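PDB 4FO0: actin-related protein 8, which binds ATP with low basal ATPase activity, cannot polymerise, and serves as a proposed core component of the INO80 chromatin-remodelling complex. Local coordinates for residues G280-R285 with A365-V370; R285-L290 with L355-A360; W60-G65 with Q302-M307. One frame throughout, in Å; residues are numbered along the deposited sequence. Where two conformers were deposited one is given.

Contact 1 (G280-R285 with A365-V370); sequences GSDVSR and ATFGIV. With ATP (adenosine-5'-triphosphate), chain C.
Phe367 lays its ring flat against the helix at Asp282: the CB of Asp282 stands 3.6 Å from the centroid of the Phe367 ring and 11° off its normal, which identifies a CH-pi contact over one face. With CG of Phe367 anti to the carbonyl carbon (chi1 -67°), the ring extends toward the helix. Val283 adds a looser apolar touch, its CG2 4.3 Å from CZ of Phe367. Beyond this close-fitted patch the contact thins. The CD1 of Ile369 comes only to 4.0 Å from OD1 of Asp282, and NH1 of Arg285 passes at 4.1 Å from CB of Phe367, with no hydrogen bond joining the segments. Here the polar ends are paired partly within the helix and partly by the loop at 60-65: NH2 of Arg285 donates to OD1 of Asp282 over 2.6 Å at 159°, a salt bridge in which NH2 meets OD1 from above the carboxylate plane. The same OD1 has a second cation in Arg63, while OD2 accepts from the backbone N of Gly279. Losing the ring of Phe367 to an alanine here removes the face over CB of Asp282 and is likely to open a gap between the turn and the helix. At the start of that helix, CA of Gly280 lies 3.2 Å from O3' of ATP, where a side chain would collide with the ribose. The arrangement thus packs the 365-370 turn behind a helix whose first residues line the nucleotide-binding cleft of the actin fold.

Contact 2 (R285-L290 with L355-A360); sequences RCFYWL and LQAPMA
Ala357 presents its methyl to three side chains of helix 280-293. Its CB is 3.8 Å from CB of Phe287 and the same 3.8 Å from CD1 of Leu290, while SG of Cys286 stands farther off, at 4.3 Å from that methyl. Leu290 stretches the patch by one residue, its CD1 also lying 3.9 Å from CB of Gln356, and Cys286 reaches the other way to the methyl of Ala360. No hydrogen bond crosses the interface. The two short helical segments form a roughly antiparallel pair within the actin fold, their directions 149° apart and their axes 8.7 Å from each other at closest approach, a spacing consistent with the small side chain of Ala357 between them. Helix 353-359 is kinked at Pro358, whose ring nitrogen makes no bond to the turn before. Farther out, Phe287 turns its CG opposite the backbone N (chi1 -169°), which carries the ring past the methyl of Ala357 to pack against Phe319 of helix 306-319 and the nearby Cys320. Gln356 leaves the apolar patch after CB, rests on Leu79, and gives its amide NE2 to OD1 of Asp83, both on helix 71-88.

Contact 3 (W60-G65 with Q302-M307); sequences WLLREG and QLTNKM
Leu303 fills the angle between Leu61 and Leu62, and its side chain can be followed atom by atom. Its CB already meets Leu62, 3.8 Å from the CG of that residue. With CG anti to the carbonyl carbon (chi1 -68°), Leu303 points its branch at the loop, and chi2 near 167° sends the two methyls to different neighbours. CD1 lies 3.5 Å from CD2 of Leu62, whereas CD2 turns to Leu61 and comes to 3.9 Å from its CD1. Both leucine partners cross Leu303 at about a right angle. At the margin, CG2 of Thr304 is a more distant 4.2 Å from CD1 of Leu62, and CZ3 of Trp60 is 4.1 Å from O of Lys306.

One water bridges the backbones. It accepts from N of Trp60 at 2.8 Å and donates to O of Leu303 at 3.0 Å; its bond from N of Leu62 is weak. Leu303 and Thr304 are the middle residues of a type I turn that leads to Asn305, which N-caps helix 306-319 through OD1, accepting from N of Asp308. Trp60 has Leu61 CD2 over one face of its indole, and its NE1 bonds to OD2 of Asp255, an ATP-binding residue. No direct hydrogen bond spans the two segments, so their union rests mainly on leucine-to-leucine dispersion and a water bridge, which probably places little directional demand on the side chains.

Helix 280-293 ties the set together: contacts 1 and 2 use successive turns of it and share Arg285, with centres about 8 Å apart. The centre of contact 3 lies about 12 Å from that of contact 1 and about 15 Å from that of contact 2, linked by a probable hydrogen bond from NE of Arg285 to O of Leu61 and by the Asp282-Arg63 salt bridge. Along the chain the order is 60-65, 280-285, 285-290, 302-307, 355-360 and 365-370. Contact 2 therefore falls within the span of contact 1, while contact 3 alternates with both. Loops and helices from before and after it thus gather round the helix whose start lines the ATP pocket.

Contact 1 (G280-R285 with A365-V370)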
loop_
_atom_site.group_PDB
_atom_site.type_symbol
_atom_site.label_atom_id
_atom_site.label_comp_id
_atom_site.label_asym_id
_atom_site.label_seq_id
_atom_site.Cartn_x
_atom_site.Cartn_y
_atom_site.Cartn_z
ATOM N N GLY A 280 -0.473 -4.965 -3.426
ATOM C CA GLY A 280 0.824 -5.411 -3.905
ATOM C C GLY A 280 1.333 -6.719 -3.319
ATOM O O GLY A 280 1.996 -7.497 -4.001
ATOM N N SER A 281 1.030 -6.965 -2.053
ATOM C CA SER A 281 1.612 -8.096 -1.354
ATOM C C SER A 281 1.037 -9.384 -1.914
ATOM O O SER A 281 1.769 -10.348 -2.137
ATOM C CB SER A 281 1.375 -8.002 0.164
ATOM O OG SER A 281 -0.011 -8.103 0.473
ATOM N N ASP A 282 -0.273 -9.390 -2.147
ATOM C CA ASP A 282 -0.938 -10.523 -2.799
ATOM C C ASP A 282 -0.348 -10.852 -4.160
ATOM O O ASP A 282 -0.140 -12.018 -4.489
ATOM C CB ASP A 282 -2.426 -10.257 -2.924
ATOM C CG ASP A 282 -3.055 -9.914 -1.593
ATOM O OD1 ASP A 282 -3.308 -10.861 -0.812
ATOM O OD2 ASP A 282 -3.280 -8.707 -1.329
ATOM N N VAL A 283 -0.058 -9.826 -4.947
ATOM C CA VAL A 283 0.684 -10.025 -6.182
ATOM C C VAL A 283 2.059 -10.648 -5.943
ATOM O O VAL A 283 2.500 -11.510 -6.694
ATOM C CB VAL A 283 0.900 -8.708 -6.895
ATOM C CG1 VAL A 283 1.714 -8.939 -8.176
ATOM C CG2 VAL A 283 -0.427 -8.077 -7.191
ATOM N N SER A 284 2.748 -10.182 -4.912
ATOM C CA SER A 284 4.065 -10.702 -4.605
ATOM C C SER A 284 3.985 -12.197 -4.299
ATOM O O SER A 284 4.840 -12.958 -4.706
ATOM C CB SER A 284 4.694 -9.952 -3.426
ATOM O OG SER A 284 5.118 -8.661 -3.828
ATOM N N ARG A 285 2.956 -12.614 -3.577
ATOM C CA ARG A 285 2.855 -14.000 -3.154
ATOM C C ARG A 285 2.510 -14.832 -4.382
ATOM O O ARG A 285 3.082 -15.897 -4.620
ATOM C CB ARG A 285 1.783 -14.137 -2.074
ATOM C CG ARG A 285 1.542 -15.558 -1.581
ATOM C CD ARG A 285 0.088 -15.728 -1.104
ATOM N NE ARG A 285 -0.352 -14.534 -0.391
ATOM C CZ ARG A 285 -1.404 -13.782 -0.698
ATOM N NH1 ARG A 285 -2.203 -14.080 -1.719
ATOM N NH2 ARG A 285 -1.658 -12.718 0.046
ATOM N N ALA A 365 -9.628 -13.798 -7.827
ATOM C CA ALA A 365 -9.904 -15.158 -7.384
ATOM C C ALA A 365 -8.603 -15.952 -7.459
ATOM O O ALA A 365 -8.431 -16.970 -6.792
ATOM C CB ALA A 365 -10.961 -15.790 -8.254
ATOM N N THR A 366 -7.692 -15.469 -8.296
ATOM C CA THR A 366 -6.407 -16.118 -8.530
ATOM C C THR A 366 -5.618 -16.242 -7.236
ATOM O O THR A 366 -4.789 -17.141 -7.081
ATOM C CB THR A 366 -5.572 -15.311 -9.558
ATOM O OG1 THR A 366 -6.332 -15.141 -10.754
ATOM C CG2 THR A 366 -4.287 -16.009 -9.905
ATOM N N PHE A 367 -5.879 -15.328 -6.306
ATOM C CA PHE A 367 -5.200 -15.316 -5.010
ATOM C C PHE A 367 -5.547 -16.514 -4.153
ATOM O O PHE A 367 -4.807 -16.842 -3.228
ATOM C CB PHE A 367 -5.473 -14.008 -4.260
ATOM C CG PHE A 367 -4.863 -12.820 -4.923
ATOM C CD1 PHE A 367 -3.626 -12.932 -5.546
ATOM C CD2 PHE A 367 -5.526 -11.617 -4.977
ATOM C CE1 PHE A 367 -3.052 -11.841 -6.184
ATOM C CE2 PHE A 367 -4.958 -10.523 -5.612
ATOM C CZ PHE A 367 -3.722 -10.631 -6.213
ATOM N N GLY A 368 -6.662 -17.166 -4.481
ATOM C CA GLY A 368 -7.122 -18.350 -3.779
ATOM C C GLY A 368 -7.526 -18.094 -2.340
ATOM O O GLY A 368 -7.405 -18.974 -1.501
ATOM N N ILE A 369 -8.001 -16.886 -2.049
ATOM C CA ILE A 369 -8.439 -16.550 -0.699
ATOM C C ILE A 369 -9.887 -16.977 -0.511
ATOM O O ILE A 369 -10.765 -16.587 -1.275
ATOM C CB ILE A 369 -8.287 -15.043 -0.401
ATOM C CG1 ILE A 369 -6.824 -14.614 -0.563
ATOM C CG2 ILE A 369 -8.748 -14.730 1.002
ATOM C CD1 ILE A 369 -6.649 -13.117 -0.856
ATOM N N VAL A 370 -10.130 -17.795 0.502
ATOM C CA VAL A 370 -11.447 -18.377 0.700
ATOM C C VAL A 370 -11.974 -18.091 2.097
ATOM O O VAL A 370 -11.266 -18.262 3.101
ATOM C CB VAL A 370 -11.417 -19.899 0.473
ATOM C CG1 VAL A 370 -12.775 -20.505 0.718
ATOM C CG2 VAL A 370 -10.955 -20.212 -0.945
HETATM P PG ATP C . -1.811 0.009 2.167
HETATM O O1G ATP C . -2.140 1.241 1.370
HETATM O O2G ATP C . -2.025 0.129 3.656
HETATM O O3G ATP C . -2.331 -1.293 1.596
HETATM P PB ATP C . 0.898 1.026 1.905
HETATM O O1B ATP C . 2.014 0.549 2.795
HETATM O O2B ATP C . 0.339 2.440 1.954
HETATM O O3B ATP C . -0.222 -0.121 2.022
HETATM P PA ATP C . 2.201 1.595 -0.570
HETATM O O1A ATP C . 3.497 1.882 0.143
HETATM O O2A ATP C . 1.379 2.691 -1.199
HETATM O O3A ATP C . 1.309 0.681 0.391
HETATM O "O5'" ATP C . 2.527 0.523 -1.706
HETATM C "C5'" ATP C . 3.280 -0.618 -1.328
HETATM C "C4'" ATP C . 3.234 -1.612 -2.461
HETATM O "O4'" ATP C . 3.766 -0.974 -3.612
HETATM C "C3'" ATP C . 4.091 -2.841 -2.207
HETATM O "O3'" ATP C . 3.332 -4.022 -2.485
HETATM C "C2'" ATP C . 5.228 -2.706 -3.190
HETATM O "O2'" ATP C . 5.714 -3.957 -3.653
HETATM C "C1'" ATP C . 4.547 -1.944 -4.299
HETATM N N9 ATP C . 5.535 -1.366 -5.222
HETATM C C8 ATP C . 6.433 -0.415 -4.930
HETATM N N7 ATP C . 7.193 -0.128 -6.014
HETATM C C5 ATP C . 6.773 -0.907 -7.018
HETATM C C6 ATP C . 7.156 -1.112 -8.423
HETATM N N6 ATP C . 8.165 -0.381 -8.960
HETATM N N1 ATP C . 6.462 -2.040 -9.133
HETATM C C2 ATP C . 5.461 -2.765 -8.596
HETATM N N3 ATP C . 5.070 -2.631 -7.311
HETATM C C4 ATP C . 5.677 -1.733 -6.492
#

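Contact 2 (R285-L290 with L355-A360)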
loop_
_atom_site.group_PDB
_atom_site.type_symbol
_atom_site.label_atom_id
_atom_site.label_comp_id
_atom_site.label_asym_id
_atom_site.label_seq_id
_atom_site.Cartn_x
_atom_site.Cartn_y
_atom_site.Cartn_z
ATOM N N ARG A 285 2.956 -12.614 -3.577
ATOM C CA ARG A 285 2.855 -14.000 -3.154
ATOM C C ARG A 285 2.510 -14.832 -4.382
ATOM O O ARG A 285 3.082 -15.897 -4.620
ATOM C CB ARG A 285 1.783 -14.137 -2.074
ATOM C CG ARG A 285 1.542 -15.558 -1.581
ATOM C CD ARG A 285 0.088 -15.728 -1.104
ATOM N NE ARG A 285 -0.352 -14.534 -0.391
ATOM C CZ ARG A 285 -1.404 -13.782 -0.698
ATOM N NH1 ARG A 285 -2.203 -14.080 -1.719
ATOM N NH2 ARG A 285 -1.658 -12.718 0.046
ATOM N N CYS A 286 1.591 -14.308 -5.180
ATOM C CA CYS A 286 1.171 -14.964 -6.406
ATOM C C CYS A 286 2.360 -15.194 -7.349
ATOM O O CYS A 286 2.589 -16.318 -7.828
ATOM C CB CYS A 286 0.088 -14.122 -7.076
ATOM S SG CYS A 286 -0.547 -14.759 -8.627
ATOM N N PHE A 287 3.109 -14.127 -7.604
ATOM C CA PHE A 287 4.325 -14.207 -8.401
ATOM C C PHE A 287 5.296 -15.268 -7.873
ATOM O O PHE A 287 5.898 -16.016 -8.634
ATOM C CB PHE A 287 5.020 -12.851 -8.454
ATOM C CG PHE A 287 6.121 -12.785 -9.469
ATOM C CD1 PHE A 287 5.910 -13.233 -10.771
ATOM C CD2 PHE A 287 7.361 -12.272 -9.135
ATOM C CE1 PHE A 287 6.920 -13.179 -11.720
ATOM C CE2 PHE A 287 8.379 -12.206 -10.079
ATOM C CZ PHE A 287 8.158 -12.661 -11.376
ATOM N N TYR A 288 5.447 -15.332 -6.563
ATOM C CA TYR A 288 6.246 -16.377 -5.971
ATOM C C TYR A 288 5.736 -17.761 -6.359
ATOM O O TYR A 288 6.496 -18.631 -6.777
ATOM C CB TYR A 288 6.269 -16.232 -4.444
ATOM C CG TYR A 288 6.991 -17.365 -3.751
ATOM C CD1 TYR A 288 8.303 -17.698 -4.096
ATOM C CD2 TYR A 288 6.367 -18.101 -2.752
ATOM C CE1 TYR A 288 8.970 -18.748 -3.465
ATOM C CE2 TYR A 288 7.023 -19.137 -2.112
ATOM C CZ TYR A 288 8.323 -19.456 -2.470
ATOM O OH TYR A 288 8.955 -20.486 -1.822
ATOM N N TRP A 289 4.440 -17.969 -6.199
ATOM C CA TRP A 289 3.826 -19.273 -6.485
ATOM C C TRP A 289 3.995 -19.650 -7.949
ATOM O O TRP A 289 4.306 -20.804 -8.284
ATOM C CB TRP A 289 2.348 -19.253 -6.111
ATOM C CG TRP A 289 1.485 -20.347 -6.708
ATOM C CD1 TRP A 289 1.505 -21.682 -6.401
ATOM C CD2 TRP A 289 0.451 -20.184 -7.686
ATOM N NE1 TRP A 289 0.558 -22.357 -7.139
ATOM C CE2 TRP A 289 -0.102 -21.454 -7.937
ATOM C CE3 TRP A 289 -0.058 -19.078 -8.380
ATOM C CZ2 TRP A 289 -1.137 -21.654 -8.856
ATOM C CZ3 TRP A 289 -1.085 -19.280 -9.289
ATOM C CH2 TRP A 289 -1.614 -20.558 -9.518
ATOM N N LEU A 290 3.831 -18.670 -8.830
ATOM C CA LEU A 290 4.041 -18.921 -10.250
ATOM C C LEU A 290 5.500 -19.294 -10.505
ATOM O O LEU A 290 5.780 -20.274 -11.201
ATOM C CB LEU A 290 3.622 -17.712 -11.084
ATOM C CG LEU A 290 2.141 -17.348 -10.978
ATOM C CD1 LEU A 290 1.823 -15.975 -11.603
ATOM C CD2 LEU A 290 1.317 -18.430 -11.611
ATOM N N LEU A 355 3.673 -11.493 -16.302
ATOM C CA LEU A 355 2.455 -10.771 -16.679
ATOM C C LEU A 355 1.211 -11.314 -15.975
ATOM O O LEU A 355 0.334 -10.566 -15.598
ATOM C CB LEU A 355 2.251 -10.814 -18.189
ATOM C CG LEU A 355 0.940 -10.248 -18.743
ATOM C CD1 LEU A 355 0.852 -8.726 -18.578
ATOM C CD2 LEU A 355 0.850 -10.617 -20.198
ATOM N N GLN A 356 1.154 -12.625 -15.791
ATOM C CA GLN A 356 0.057 -13.241 -15.069
ATOM C C GLN A 356 -0.150 -12.647 -13.677
ATOM O O GLN A 356 -1.268 -12.284 -13.310
ATOM C CB GLN A 356 0.283 -14.745 -14.958
ATOM C CG GLN A 356 0.246 -15.467 -16.291
ATOM C CD GLN A 356 0.720 -16.896 -16.165
ATOM O OE1 GLN A 356 1.827 -17.152 -15.697
ATOM N NE2 GLN A 356 -0.124 -17.835 -16.546
ATOM N N ALA A 357 0.928 -12.553 -12.903
ATOM C CA ALA A 357 0.825 -12.170 -11.501
ATOM C C ALA A 357 0.177 -10.791 -11.275
ATOM O O ALA A 357 -0.739 -10.660 -10.472
ATOM C CB ALA A 357 2.186 -12.241 -10.848
ATOM N N PRO A 358 0.669 -9.758 -11.968
ATOM C CA PRO A 358 0.091 -8.413 -11.828
ATOM C C PRO A 358 -1.365 -8.394 -12.259
ATOM O O PRO A 358 -2.160 -7.634 -11.713
ATOM C CB PRO A 358 0.913 -7.560 -12.807
ATOM C CG PRO A 358 2.160 -8.331 -13.034
ATOM C CD PRO A 358 1.854 -9.786 -12.841
ATOM N N MET A 359 -1.709 -9.218 -13.243
ATOM C CA MET A 359 -3.082 -9.284 -13.726
ATOM C C MET A 359 -4.035 -9.990 -12.772
ATOM O O MET A 359 -5.237 -9.978 -12.998
ATOM C CB MET A 359 -3.151 -9.965 -15.082
ATOM C CG MET A 359 -2.616 -9.115 -16.201
ATOM S SD MET A 359 -2.963 -9.876 -17.781
ATOM C CE MET A 359 -4.675 -10.348 -17.540
ATOM N N ALA A 360 -3.518 -10.612 -11.718
ATOM C CA ALA A 360 -4.415 -11.173 -10.721
ATOM C C ALA A 360 -5.148 -10.048 -9.990
ATOM O O ALA A 360 -6.179 -10.285 -9.365
ATOM C CB ALA A 360 -3.688 -12.055 -9.762
#

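Contact 3 (W60-G65 with Q302-M307)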
loop_
_atom_site.group_PDB
_atom_site.type_symbol
_atom_site.label_atom_id
_atom_site.label_comp_id
_atom_site.label_asym_id
_atom_site.label_seq_id
_atom_site.Cartn_x
_atom_site.Cartn_y
_atom_site.Cartn_z
ATOM N N TRP A 60 2.646 -11.251 6.941
ATOM C CA TRP A 60 2.845 -10.218 5.943
ATOM C C TRP A 60 2.347 -10.660 4.553
ATOM O O TRP A 60 1.266 -10.250 4.110
ATOM C CB TRP A 60 4.310 -9.838 5.889
ATOM C CG TRP A 60 4.596 -8.753 4.919
ATOM C CD1 TRP A 60 3.689 -8.047 4.178
ATOM C CD2 TRP A 60 5.887 -8.247 4.572
ATOM N NE1 TRP A 60 4.342 -7.133 3.386
ATOM C CE2 TRP A 60 5.691 -7.236 3.606
ATOM C CE3 TRP A 60 7.194 -8.549 4.984
ATOM C CZ2 TRP A 60 6.747 -6.526 3.049
ATOM C CZ3 TRP A 60 8.240 -7.846 4.432
ATOM C CH2 TRP A 60 8.013 -6.843 3.473
ATOM N N LEU A 61 3.131 -11.493 3.870
ATOM C CA LEU A 61 2.703 -12.037 2.585
ATOM C C LEU A 61 1.760 -13.229 2.753
ATOM O O LEU A 61 1.134 -13.666 1.797
ATOM C CB LEU A 61 3.886 -12.443 1.700
ATOM C CG LEU A 61 4.934 -11.417 1.286
ATOM C CD1 LEU A 61 5.682 -11.962 0.084
ATOM C CD2 LEU A 61 4.335 -10.043 0.980
ATOM N N LEU A 62 1.661 -13.778 3.952
ATOM C CA LEU A 62 0.619 -14.770 4.182
ATOM C C LEU A 62 -0.586 -14.116 4.848
ATOM O O LEU A 62 -0.495 -13.001 5.377
ATOM C CB LEU A 62 1.126 -15.934 5.015
ATOM C CG LEU A 62 2.063 -16.910 4.316
ATOM C CD1 LEU A 62 2.136 -18.175 5.135
ATOM C CD2 LEU A 62 1.564 -17.218 2.920
ATOM N N ARG A 63 -1.717 -14.811 4.809
ATOM C CA ARG A 63 -2.967 -14.278 5.331
ATOM C C ARG A 63 -3.908 -15.446 5.499
ATOM O O ARG A 63 -3.651 -16.521 4.957
ATOM C CB ARG A 63 -3.561 -13.246 4.360
ATOM C CG ARG A 63 -3.696 -13.750 2.919
ATOM C CD ARG A 63 -4.244 -12.678 1.995
ATOM N NE ARG A 63 -5.537 -12.164 2.446
ATOM C CZ ARG A 63 -6.157 -11.124 1.897
ATOM N NH1 ARG A 63 -5.603 -10.486 0.880
ATOM N NH2 ARG A 63 -7.326 -10.721 2.364
ATOM N N GLU A 64 -4.995 -15.240 6.241
ATOM C CA GLU A 64 -6.009 -16.279 6.424
ATOM C C GLU A 64 -6.706 -16.664 5.123
ATOM O O GLU A 64 -6.958 -15.822 4.263
ATOM C CB GLU A 64 -7.080 -15.820 7.406
ATOM C CG GLU A 64 -6.716 -15.915 8.866
ATOM C CD GLU A 64 -7.758 -15.227 9.737
ATOM O OE1 GLU A 64 -7.377 -14.594 10.749
ATOM O OE2 GLU A 64 -8.963 -15.309 9.399
ATOM N N GLY A 65 -7.044 -17.941 4.999
ATOM C CA GLY A 65 -7.880 -18.394 3.907
ATOM C C GLY A 65 -7.147 -18.862 2.658
ATOM O O GLY A 65 -7.792 -19.212 1.675
ATOM N N GLN A 302 10.862 -18.978 2.070
ATOM C CA GLN A 302 9.651 -19.160 2.877
ATOM C C GLN A 302 8.904 -17.847 3.039
ATOM O O GLN A 302 9.520 -16.810 3.299
ATOM C CB GLN A 302 9.989 -19.644 4.272
ATOM C CG GLN A 302 10.873 -20.845 4.342
ATOM C CD GLN A 302 11.402 -21.031 5.749
ATOM O OE1 GLN A 302 10.830 -21.785 6.536
ATOM N NE2 GLN A 302 12.480 -20.314 6.088
ATOM N N LEU A 303 7.580 -17.899 2.924
ATOM C CA LEU A 303 6.752 -16.697 3.016
ATOM C C LEU A 303 6.663 -16.127 4.440
ATOM O O LEU A 303 6.347 -14.951 4.633
ATOM C CB LEU A 303 5.363 -16.969 2.447
ATOM C CG LEU A 303 5.362 -17.201 0.931
ATOM C CD1 LEU A 303 4.029 -17.781 0.437
ATOM C CD2 LEU A 303 5.676 -15.904 0.205
ATOM N N THR A 304 6.956 -16.963 5.430
ATOM C CA THR A 304 6.943 -16.552 6.829
ATOM C C THR A 304 8.206 -15.791 7.219
ATOM O O THR A 304 8.331 -15.314 8.343
ATOM C CB THR A 304 6.866 -17.778 7.751
ATOM O OG1 THR A 304 7.906 -18.699 7.401
ATOM C CG2 THR A 304 5.531 -18.466 7.607
ATOM N N ASN A 305 9.146 -15.695 6.293
ATOM C CA ASN A 305 10.445 -15.130 6.586
ATOM C C ASN A 305 10.602 -13.690 6.026
ATOM O O ASN A 305 10.453 -13.449 4.835
ATOM C CB ASN A 305 11.519 -16.079 6.044
ATOM C CG ASN A 305 12.921 -15.559 6.259
ATOM O OD1 ASN A 305 13.413 -14.691 5.515
ATOM N ND2 ASN A 305 13.580 -16.081 7.280
ATOM N N LYS A 306 10.896 -12.736 6.899
ATOM C CA LYS A 306 10.953 -11.323 6.519
ATOM C C LYS A 306 11.912 -11.018 5.386
ATOM O O LYS A 306 11.590 -10.228 4.490
ATOM C CB LYS A 306 11.315 -10.451 7.723
ATOM C CG LYS A 306 10.130 -9.807 8.404
ATOM C CD LYS A 306 10.016 -10.216 9.871
ATOM C CE LYS A 306 11.180 -9.694 10.696
ATOM N NZ LYS A 306 11.651 -10.753 11.637
ATOM N N MET A 307 13.098 -11.620 5.444
ATOM C CA MET A 307 14.127 -11.368 4.435
ATOM C C MET A 307 13.673 -11.859 3.058
ATOM O O MET A 307 13.839 -11.164 2.057
ATOM C CB MET A 307 15.467 -12.016 4.833
ATOM C CG MET A 307 16.178 -11.362 6.025
ATOM S SD MET A 307 16.670 -9.663 5.664
ATOM C CE MET A 307 15.392 -8.764 6.542
HETATM O O HOH W 1 4.225 -13.492 6.230
#